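Local coordinates for aspartate-semialdehyde dehydrogenase (Thermus thermophilus, PDB 2YV3), which probably catalyses the NADPH-dependent reductive dephosphorylation of L-aspartyl-4-phosphate to L-aspartate-semialdehyde, a shared early step in lysine, methionine and threonine biosynthesis, at residues V101-P106 with I119-N124; P106-E111 with K216-D221; T150-S155 with A229-T234. All coordinates share one frame; numbering follows the deposited sequence.

Contacts 1 and 3 are buried and joined by backbone hydrogen bonds of parallel beta type, with apolar packing prominent in contact 1, whereas contact 2 is smaller, partly buried and dependent on side chains. Contact 1 widens the edge of the sheet in the cofactor-binding part; contact 3 prolongs the edge pair of the dimerisation-domain sheet, holding two predicted substrate-binding residues and touching the second subunit. Contacts 1 and 2 adjoin: they share P106 and the loop between strands 87-90 and 119-121, and K216 of contact 2 hydrogen-bonds V101 O of contact 1. Contact 3 stands apart, its centre about 23 Å from that of contact 1 and 25 Å from that of contact 2.

Contact 1 (V101-P106 with I119-N124); sequences VPLVVP and IIANPN
P102 and V104 take hold of A121 through its backbone. A121 N donates to P102 O at 2.8 Å, while V104 N makes a longer, weak bond of 3.3 Å to A121 O. Together they form a single parallel beta bridge between L103 and A121. The touching parts of the segments run 43° apart, in keeping with a pairing that lasts for only one bridge. A CA-H of L103 also approaches A121 O, with CA and O 3.4 Å apart, so this carbonyl receives two partners from the same loop.

The side-chain contacts are mostly apolar. V101 sends CG1, which lies opposite its backbone N (chi1 -168°), across the peptides of I119 and I120, to 3.9 Å from A121 CB. P102 meets I120 at about a right angle, its ring carbon CG lying 3.7 Å from I120 CG1. L103 reaches along the strand with its CD1 branch, which sits 3.8 Å from A121 CB and also touches P123. The P123 ring packs at the far end of the pairing: its CG is 3.5 Å from V105 CG2, and its CD lies beside the V104 carbonyl.

Strand 119-121 is the edge strand of the seven-stranded sheet within this chain, and the loop adds a short rung to its outer side; on its inner side I120 and N122 bond to the chain around strand 87-90. V104 and I120 pack on Q322 of helix 319-327, and L103 on helix 205-219. N122 turns away from the loop, its ND2 bonding to N91 and G315 and its carbonyl to R96, a predicted phosphate-binding residue. N124 then takes the N-cap position of helix 125-141, which begins at the predicted nucleophile C125, while I119 rests on helix 70-83.

Contact 2 (P106-E111 with K216-D221); sequences PEVNRE and KIFGDD
V108 and N109 meet I217 and F218 in a small, partly buried contact of a loop with a helix end. The loop connects strands 87-90 and 119-121 in the cofactor-binding part of the chain, and the helix, 205-219, belongs to the dimerisation region, so the contact spans the two. V108 directs CG1 at the I217 carbonyl, with CG1 and O 3.5 Å apart. The other methyl, CG2, approaches the F218 ring obliquely, 4.3 Å from CE1. The F218 ring also meets W135 edge-to-face, and V108 touches the same tryptophan, which places both residues against helix 125-141.

N109 supplies the polar part. Its CG stands between the backbone N and the carbonyl carbon (chi1 50°), which swings the amide toward I217 O. The resulting bond from ND2 to I217 O is weak and strongly bent (117°), and its modelled 2.5 Å is doubtful at this resolution. Further weak bonds join ND2 to L103 O and OD1 to V105 N, tying the amide to its own loop as well. On the helix side, the extended K216 side chain gives its NZ to the carbonyls of R96 and V101.

Just past I217 and F218, the helix closes in a Schellman motif: G219 is the C-prime residue with positive phi (61°), and its N bonds weakly to K216 O, while D220 N bonds to the carbonyl of the residue before K216.

Contact 3 (T150-S155 with A229-T234); sequences TYQAAS and AVRVPT
Q152 N donates to V230 O at 2.6 Å, and Q152 O in turn accepts V232 N at 2.8 Å, each donor lying almost in line with the carbonyl it meets. These two bonds make a parallel beta bridge between Q152 and R231 and carry on the pairing of strands 143-151 and 224-228 in the dimerisation-domain sheet. Beyond it, A154 N reaches T234 O at 2.9 Å in a nearly straight bond (175°), just after an inverse gamma turn centred on P233. At the other end V230 N makes a weak bond to T150 O, N and O being 3.3 Å apart.

Q152 and R231 are both predicted to bind substrate, and Q152 packs on H238, the predicted proton acceptor. R231 leaves the backbone pointing away from the other chain segment, but bends at chi2 (72°) and chi3 (83°) bring its guanidinium back obliquely against Q152 CB and the A153 carbonyl. There NH1 lies 3.8 Å from Q152 CB and close to A153 O, at an angle too poor for a hydrogen bond. Replacing R231 by an alanine removes the guanidinium; Q152 CB and the A153 carbonyl would probably lose that cover, and the predicted substrate pocket a positive charge.

Y151 turns the opposite way, into the dimer interface, where its ring stacks on Y151 of the second subunit and its OH bonds to T150 O of that subunit. V230 packs on the same neighbouring tyrosine. On the loop side, V232 lays CG2 beside the carbonyl of Q152, 3.3 Å from its O, and A153 CB sits 3.4 Å from T234 O.

Contact 1 (V101-P106 with I119-N124)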
loop_
_atom_site.group_PDB
_atom_site.type_symbol
_atom_site.label_atom_id
_atom_site.label_comp_id
_atom_site.label_asym_id
_atom_site.label_seq_id
_atom_site.Cartn_x
_atom_site.Cartn_y
_atom_site.Cartn_z
ATOM N N VAL A 101 8.140 28.035 -16.200
ATOM C CA VAL A 101 6.757 27.728 -15.843
ATOM C C VAL A 101 6.545 27.401 -14.376
ATOM O O VAL A 101 7.200 26.521 -13.826
ATOM C CB VAL A 101 6.215 26.524 -16.634
ATOM C CG1 VAL A 101 4.704 26.431 -16.453
ATOM C CG2 VAL A 101 6.595 26.636 -18.105
ATOM N N PRO A 102 5.602 28.093 -13.727
ATOM C CA PRO A 102 5.325 27.835 -12.319
ATOM C C PRO A 102 4.541 26.546 -12.156
ATOM O O PRO A 102 3.639 26.260 -12.943
ATOM C CB PRO A 102 4.509 29.046 -11.908
ATOM C CG PRO A 102 3.748 29.343 -13.160
ATOM C CD PRO A 102 4.806 29.232 -14.214
ATOM N N LEU A 103 4.915 25.762 -11.144
ATOM C CA LEU A 103 4.254 24.506 -10.810
ATOM C C LEU A 103 3.512 24.878 -9.523
ATOM O O LEU A 103 4.116 25.022 -8.457
ATOM C CB LEU A 103 5.306 23.418 -10.568
ATOM C CG LEU A 103 4.860 21.978 -10.288
ATOM C CD1 LEU A 103 3.831 21.523 -11.307
ATOM C CD2 LEU A 103 6.077 21.076 -10.317
ATOM N N VAL A 104 2.198 25.032 -9.637
ATOM C CA VAL A 104 1.369 25.479 -8.523
ATOM C C VAL A 104 0.279 24.597 -7.894
ATOM O O VAL A 104 -0.360 23.775 -8.544
ATOM C CB VAL A 104 0.693 26.816 -8.921
ATOM C CG1 VAL A 104 -0.128 27.386 -7.769
ATOM C CG2 VAL A 104 1.755 27.801 -9.355
ATOM N N VAL A 105 0.098 24.791 -6.595
ATOM C CA VAL A 105 -0.960 24.156 -5.825
ATOM C C VAL A 105 -1.387 25.356 -4.976
ATOM O O VAL A 105 -0.626 25.824 -4.120
ATOM C CB VAL A 105 -0.459 23.032 -4.930
ATOM C CG1 VAL A 105 -1.629 22.458 -4.144
ATOM C CG2 VAL A 105 0.176 21.949 -5.771
ATOM N N PRO A 106 -2.586 25.908 -5.251
ATOM C CA PRO A 106 -3.151 27.069 -4.552
ATOM C C PRO A 106 -3.012 27.122 -3.023
ATOM O O PRO A 106 -3.072 28.201 -2.424
ATOM C CB PRO A 106 -4.602 27.067 -5.026
ATOM C CG PRO A 106 -4.463 26.616 -6.442
ATOM C CD PRO A 106 -3.502 25.448 -6.313
ATOM N N ILE A 119 2.033 30.041 -19.498
ATOM C CA ILE A 119 1.579 28.716 -19.096
ATOM C C ILE A 119 1.809 28.513 -17.598
ATOM O O ILE A 119 2.607 29.194 -16.976
ATOM C CB ILE A 119 2.360 27.595 -19.835
ATOM C CG1 ILE A 119 2.593 27.973 -21.304
ATOM C CG2 ILE A 119 1.603 26.267 -19.716
ATOM C CD1 ILE A 119 1.348 28.019 -22.158
ATOM N N ILE A 120 1.105 27.554 -17.028
ATOM C CA ILE A 120 1.241 27.235 -15.618
ATOM C C ILE A 120 1.125 25.735 -15.571
ATOM O O ILE A 120 0.196 25.180 -16.147
ATOM C CB ILE A 120 0.102 27.846 -14.762
ATOM C CG1 ILE A 120 0.359 29.341 -14.546
ATOM C CG2 ILE A 120 -0.017 27.097 -13.439
ATOM C CD1 ILE A 120 -0.560 30.004 -13.514
ATOM N N ALA A 121 2.069 25.082 -14.899
ATOM C CA ALA A 121 2.065 23.629 -14.804
ATOM C C ALA A 121 1.263 23.106 -13.635
ATOM O O ALA A 121 1.465 23.515 -12.499
ATOM C CB ALA A 121 3.468 23.114 -14.708
ATOM N N ASN A 122 0.339 22.203 -13.940
ATOM C CA ASN A 122 -0.507 21.551 -12.944
ATOM C C ASN A 122 0.341 20.367 -12.442
ATOM O O ASN A 122 0.892 19.591 -13.237
ATOM C CB ASN A 122 -1.789 21.061 -13.625
ATOM C CG ASN A 122 -2.845 20.614 -12.650
ATOM O OD1 ASN A 122 -3.221 21.353 -11.756
ATOM N ND2 ASN A 122 -3.347 19.398 -12.834
ATOM N N PRO A 123 0.473 20.232 -11.117
ATOM C CA PRO A 123 1.246 19.176 -10.452
ATOM C C PRO A 123 0.732 17.766 -10.653
ATOM O O PRO A 123 -0.396 17.575 -11.079
ATOM C CB PRO A 123 1.212 19.602 -8.983
ATOM C CG PRO A 123 -0.104 20.289 -8.864
ATOM C CD PRO A 123 -0.141 21.134 -10.127
ATOM N N ASN A 124 1.567 16.777 -10.331
ATOM C CA ASN A 124 1.176 15.384 -10.487
ATOM C C ASN A 124 0.056 15.074 -9.530
ATOM O O ASN A 124 -0.257 15.879 -8.673
ATOM C CB ASN A 124 2.329 14.435 -10.201
ATOM C CG ASN A 124 1.983 12.993 -10.543
ATOM O OD1 ASN A 124 2.156 12.081 -9.727
ATOM N ND2 ASN A 124 1.496 12.780 -11.767
#

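Contact 2 (P106-E111 with K216-D221)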
loop_
_atom_site.group_PDB
_atom_site.type_symbol
_atom_site.label_atom_id
_atom_site.label_comp_id
_atom_site.label_asym_id
_atom_site.label_seq_id
_atom_site.Cartn_x
_atom_site.Cartn_y
_atom_site.Cartn_z
ATOM N N PRO A 106 -2.586 25.908 -5.251
ATOM C CA PRO A 106 -3.151 27.069 -4.552
ATOM C C PRO A 106 -3.012 27.122 -3.023
ATOM O O PRO A 106 -3.072 28.201 -2.424
ATOM C CB PRO A 106 -4.602 27.067 -5.026
ATOM C CG PRO A 106 -4.463 26.616 -6.442
ATOM C CD PRO A 106 -3.502 25.448 -6.313
ATOM N N GLU A 107 -2.835 25.970 -2.388
ATOM C CA GLU A 107 -2.668 25.961 -0.944
ATOM C C GLU A 107 -1.260 26.386 -0.580
ATOM O O GLU A 107 -1.007 26.848 0.529
ATOM C CB GLU A 107 -2.936 24.575 -0.372
ATOM C CG GLU A 107 -4.384 24.179 -0.435
ATOM C CD GLU A 107 -4.928 24.251 -1.839
ATOM O OE1 GLU A 107 -4.221 23.794 -2.773
ATOM O OE2 GLU A 107 -6.059 24.756 -2.013
ATOM N N VAL A 108 -0.349 26.243 -1.539
ATOM C CA VAL A 108 1.049 26.583 -1.338
ATOM C C VAL A 108 1.487 27.880 -2.005
ATOM O O VAL A 108 1.322 28.966 -1.447
ATOM C CB VAL A 108 1.976 25.456 -1.847
ATOM C CG1 VAL A 108 3.429 25.820 -1.571
ATOM C CG2 VAL A 108 1.605 24.127 -1.187
ATOM N N ASN A 109 2.025 27.761 -3.213
ATOM C CA ASN A 109 2.554 28.907 -3.936
ATOM C C ASN A 109 1.666 29.697 -4.904
ATOM O O ASN A 109 2.133 30.065 -5.979
ATOM C CB ASN A 109 3.841 28.481 -4.666
ATOM C CG ASN A 109 3.668 27.198 -5.479
ATOM O OD1 ASN A 109 2.727 27.062 -6.263
ATOM N ND2 ASN A 109 4.587 26.258 -5.300
ATOM N N ARG A 110 0.412 29.976 -4.536
ATOM C CA ARG A 110 -0.504 30.755 -5.391
ATOM C C ARG A 110 0.242 31.951 -5.952
ATOM O O ARG A 110 -0.029 32.414 -7.066
ATOM C CB ARG A 110 -1.688 31.253 -4.569
ATOM C CG ARG A 110 -2.467 32.433 -5.143
ATOM C CD ARG A 110 -3.400 32.986 -4.051
ATOM N NE ARG A 110 -4.274 34.066 -4.503
ATOM C CZ ARG A 110 -3.855 35.155 -5.140
ATOM N NH1 ARG A 110 -2.560 35.311 -5.405
ATOM N NH2 ARG A 110 -4.724 36.092 -5.509
ATOM N N GLU A 111 1.175 32.448 -5.149
ATOM C CA GLU A 111 2.023 33.572 -5.507
ATOM C C GLU A 111 2.637 33.382 -6.896
ATOM O O GLU A 111 2.815 34.338 -7.645
ATOM C CB GLU A 111 3.138 33.712 -4.462
ATOM C CG GLU A 111 3.399 32.421 -3.643
ATOM C CD GLU A 111 2.511 32.314 -2.409
ATOM O OE1 GLU A 111 2.745 33.087 -1.453
ATOM O OE2 GLU A 111 1.579 31.474 -2.396
ATOM N N LYS A 216 10.408 21.768 -6.098
ATOM C CA LYS A 216 10.084 23.009 -6.797
ATOM C C LYS A 216 8.819 23.671 -6.241
ATOM O O LYS A 216 8.789 24.886 -6.022
ATOM C CB LYS A 216 9.904 22.750 -8.296
ATOM C CG LYS A 216 9.535 23.994 -9.093
ATOM C CD LYS A 216 9.173 23.649 -10.521
ATOM C CE LYS A 216 8.925 24.894 -11.341
ATOM N NZ LYS A 216 8.904 24.568 -12.797
ATOM N N ILE A 217 7.779 22.867 -6.028
ATOM C CA ILE A 217 6.513 23.360 -5.493
ATOM C C ILE A 217 6.737 24.007 -4.125
ATOM O O ILE A 217 5.994 24.889 -3.709
ATOM C CB ILE A 217 5.483 22.206 -5.374
ATOM C CG1 ILE A 217 5.137 21.687 -6.770
ATOM C CG2 ILE A 217 4.221 22.684 -4.648
ATOM C CD1 ILE A 217 4.447 20.364 -6.765
ATOM N N PHE A 218 7.780 23.568 -3.433
ATOM C CA PHE A 218 8.124 24.108 -2.128
ATOM C C PHE A 218 9.358 25.017 -2.269
ATOM O O PHE A 218 9.662 25.848 -1.398
ATOM C CB PHE A 218 8.412 22.955 -1.163
ATOM C CG PHE A 218 7.195 22.161 -0.787
ATOM C CD1 PHE A 218 6.028 22.235 -1.549
ATOM C CD2 PHE A 218 7.225 21.298 0.305
ATOM C CE1 PHE A 218 4.917 21.461 -1.234
ATOM C CE2 PHE A 218 6.115 20.520 0.625
ATOM C CZ PHE A 218 4.957 20.603 -0.148
ATOM N N GLY A 219 10.057 24.871 -3.387
ATOM C CA GLY A 219 11.241 25.672 -3.586
ATOM C C GLY A 219 12.247 25.380 -2.485
ATOM O O GLY A 219 12.684 26.293 -1.767
ATOM N N ASP A 220 12.584 24.095 -2.336
ATOM C CA ASP A 220 13.564 23.625 -1.350
ATOM C C ASP A 220 14.141 22.309 -1.870
ATOM O O ASP A 220 13.566 21.243 -1.669
ATOM C CB ASP A 220 12.921 23.399 0.030
ATOM C CG ASP A 220 13.950 23.005 1.107
ATOM O OD1 ASP A 220 14.807 22.144 0.820
ATOM O OD2 ASP A 220 13.900 23.543 2.237
ATOM N N ASP A 221 15.281 22.407 -2.545
ATOM C CA ASP A 221 15.962 21.252 -3.124
ATOM C C ASP A 221 16.589 20.429 -2.008
ATOM O O ASP A 221 17.152 19.369 -2.267
ATOM C CB ASP A 221 17.099 21.706 -4.053
ATOM C CG ASP A 221 16.753 22.949 -4.865
ATOM O OD1 ASP A 221 17.697 23.597 -5.375
ATOM O OD2 ASP A 221 15.551 23.274 -5.004
#

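Contact 3 (T150-S155 with A229-T234)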
loop_
_atom_site.group_PDB
_atom_site.type_symbol
_atom_site.label_atom_id
_atom_site.label_comp_id
_atom_site.label_asym_id
_atom_site.label_seq_id
_atom_site.Cartn_x
_atom_site.Cartn_y
_atom_site.Cartn_z
ATOM N N THR A 150 2.983 4.623 -1.706
ATOM C CA THR A 150 1.775 4.929 -2.441
ATOM C C THR A 150 0.886 3.719 -2.644
ATOM O O THR A 150 1.365 2.612 -2.837
ATOM C CB THR A 150 2.189 5.541 -3.810
ATOM O OG1 THR A 150 2.029 6.963 -3.775
ATOM C CG2 THR A 150 1.411 4.941 -4.937
ATOM N N TYR A 151 -0.414 3.962 -2.570
ATOM C CA TYR A 151 -1.468 2.966 -2.767
ATOM C C TYR A 151 -2.296 3.623 -3.884
ATOM O O TYR A 151 -3.412 4.078 -3.658
ATOM C CB TYR A 151 -2.327 2.823 -1.490
ATOM C CG TYR A 151 -1.597 2.280 -0.263
ATOM C CD1 TYR A 151 -1.784 0.967 0.162
ATOM C CD2 TYR A 151 -0.680 3.058 0.422
ATOM C CE1 TYR A 151 -1.065 0.451 1.229
ATOM C CE2 TYR A 151 0.039 2.555 1.487
ATOM C CZ TYR A 151 -0.145 1.259 1.889
ATOM O OH TYR A 151 0.594 0.746 2.928
ATOM N N GLN A 152 -1.728 3.693 -5.081
ATOM C CA GLN A 152 -2.396 4.345 -6.200
ATOM C C GLN A 152 -3.553 3.631 -6.899
ATOM O O GLN A 152 -3.643 2.408 -6.892
ATOM C CB GLN A 152 -1.338 4.802 -7.212
ATOM C CG GLN A 152 -0.714 6.134 -6.809
ATOM C CD GLN A 152 0.471 6.506 -7.658
ATOM O OE1 GLN A 152 0.399 6.451 -8.884
ATOM N NE2 GLN A 152 1.576 6.896 -7.012
ATOM N N ALA A 153 -4.427 4.423 -7.515
ATOM C CA ALA A 153 -5.624 3.910 -8.169
ATOM C C ALA A 153 -5.622 3.729 -9.689
ATOM O O ALA A 153 -4.722 4.172 -10.392
ATOM C CB ALA A 153 -6.810 4.780 -7.766
ATOM N N ALA A 154 -6.670 3.074 -10.177
ATOM C CA ALA A 154 -6.838 2.798 -11.594
ATOM C C ALA A 154 -7.064 4.067 -12.414
ATOM O O ALA A 154 -6.541 4.185 -13.522
ATOM C CB ALA A 154 -7.985 1.837 -11.796
ATOM N N SER A 155 -7.825 5.023 -11.889
ATOM C CA SER A 155 -8.071 6.250 -12.651
ATOM C C SER A 155 -6.781 6.959 -13.080
ATOM O O SER A 155 -6.760 7.668 -14.086
ATOM C CB SER A 155 -8.972 7.219 -11.865
ATOM O OG SER A 155 -8.487 7.443 -10.559
ATOM N N ALA A 229 5.918 3.988 -5.538
ATOM C CA ALA A 229 4.598 4.086 -6.132
ATOM C C ALA A 229 4.022 2.699 -6.369
ATOM O O ALA A 229 4.606 1.897 -7.098
ATOM C CB ALA A 229 4.668 4.865 -7.461
ATOM N N VAL A 230 2.887 2.397 -5.750
ATOM C CA VAL A 230 2.287 1.091 -5.973
ATOM C C VAL A 230 0.848 1.230 -6.427
ATOM O O VAL A 230 0.094 2.032 -5.884
ATOM C CB VAL A 230 2.372 0.205 -4.738
ATOM C CG1 VAL A 230 1.865 -1.210 -5.086
ATOM C CG2 VAL A 230 3.815 0.164 -4.242
ATOM N N ARG A 231 0.504 0.464 -7.458
ATOM C CA ARG A 231 -0.820 0.464 -8.069
ATOM C C ARG A 231 -1.654 -0.549 -7.287
ATOM O O ARG A 231 -1.126 -1.581 -6.895
ATOM C CB ARG A 231 -0.678 0.039 -9.546
ATOM C CG ARG A 231 -1.960 -0.022 -10.380
ATOM C CD ARG A 231 -2.534 1.361 -10.711
ATOM N NE ARG A 231 -1.927 2.028 -11.859
ATOM C CZ ARG A 231 -1.757 3.351 -11.924
ATOM N NH1 ARG A 231 -2.138 4.109 -10.904
ATOM N NH2 ARG A 231 -1.233 3.933 -13.000
ATOM N N VAL A 232 -2.934 -0.273 -7.044
ATOM C CA VAL A 232 -3.768 -1.223 -6.301
ATOM C C VAL A 232 -5.197 -1.235 -6.809
ATOM O O VAL A 232 -5.622 -0.331 -7.515
ATOM C CB VAL A 232 -3.800 -0.919 -4.794
ATOM C CG1 VAL A 232 -2.373 -0.814 -4.257
ATOM C CG2 VAL A 232 -4.601 0.367 -4.530
ATOM N N PRO A 233 -5.965 -2.265 -6.442
ATOM C CA PRO A 233 -7.356 -2.363 -6.897
ATOM C C PRO A 233 -8.316 -1.353 -6.287
ATOM O O PRO A 233 -9.069 -1.658 -5.367
ATOM C CB PRO A 233 -7.730 -3.809 -6.559
ATOM C CG PRO A 233 -6.427 -4.502 -6.544
ATOM C CD PRO A 233 -5.550 -3.520 -5.812
ATOM N N THR A 234 -8.284 -0.142 -6.820
ATOM C CA THR A 234 -9.156 0.914 -6.358
ATOM C C THR A 234 -9.550 1.791 -7.539
ATOM O O THR A 234 -8.755 2.038 -8.428
ATOM C CB THR A 234 -8.472 1.716 -5.255
ATOM O OG1 THR A 234 -8.139 0.824 -4.192
ATOM C CG2 THR A 234 -9.405 2.746 -4.682
#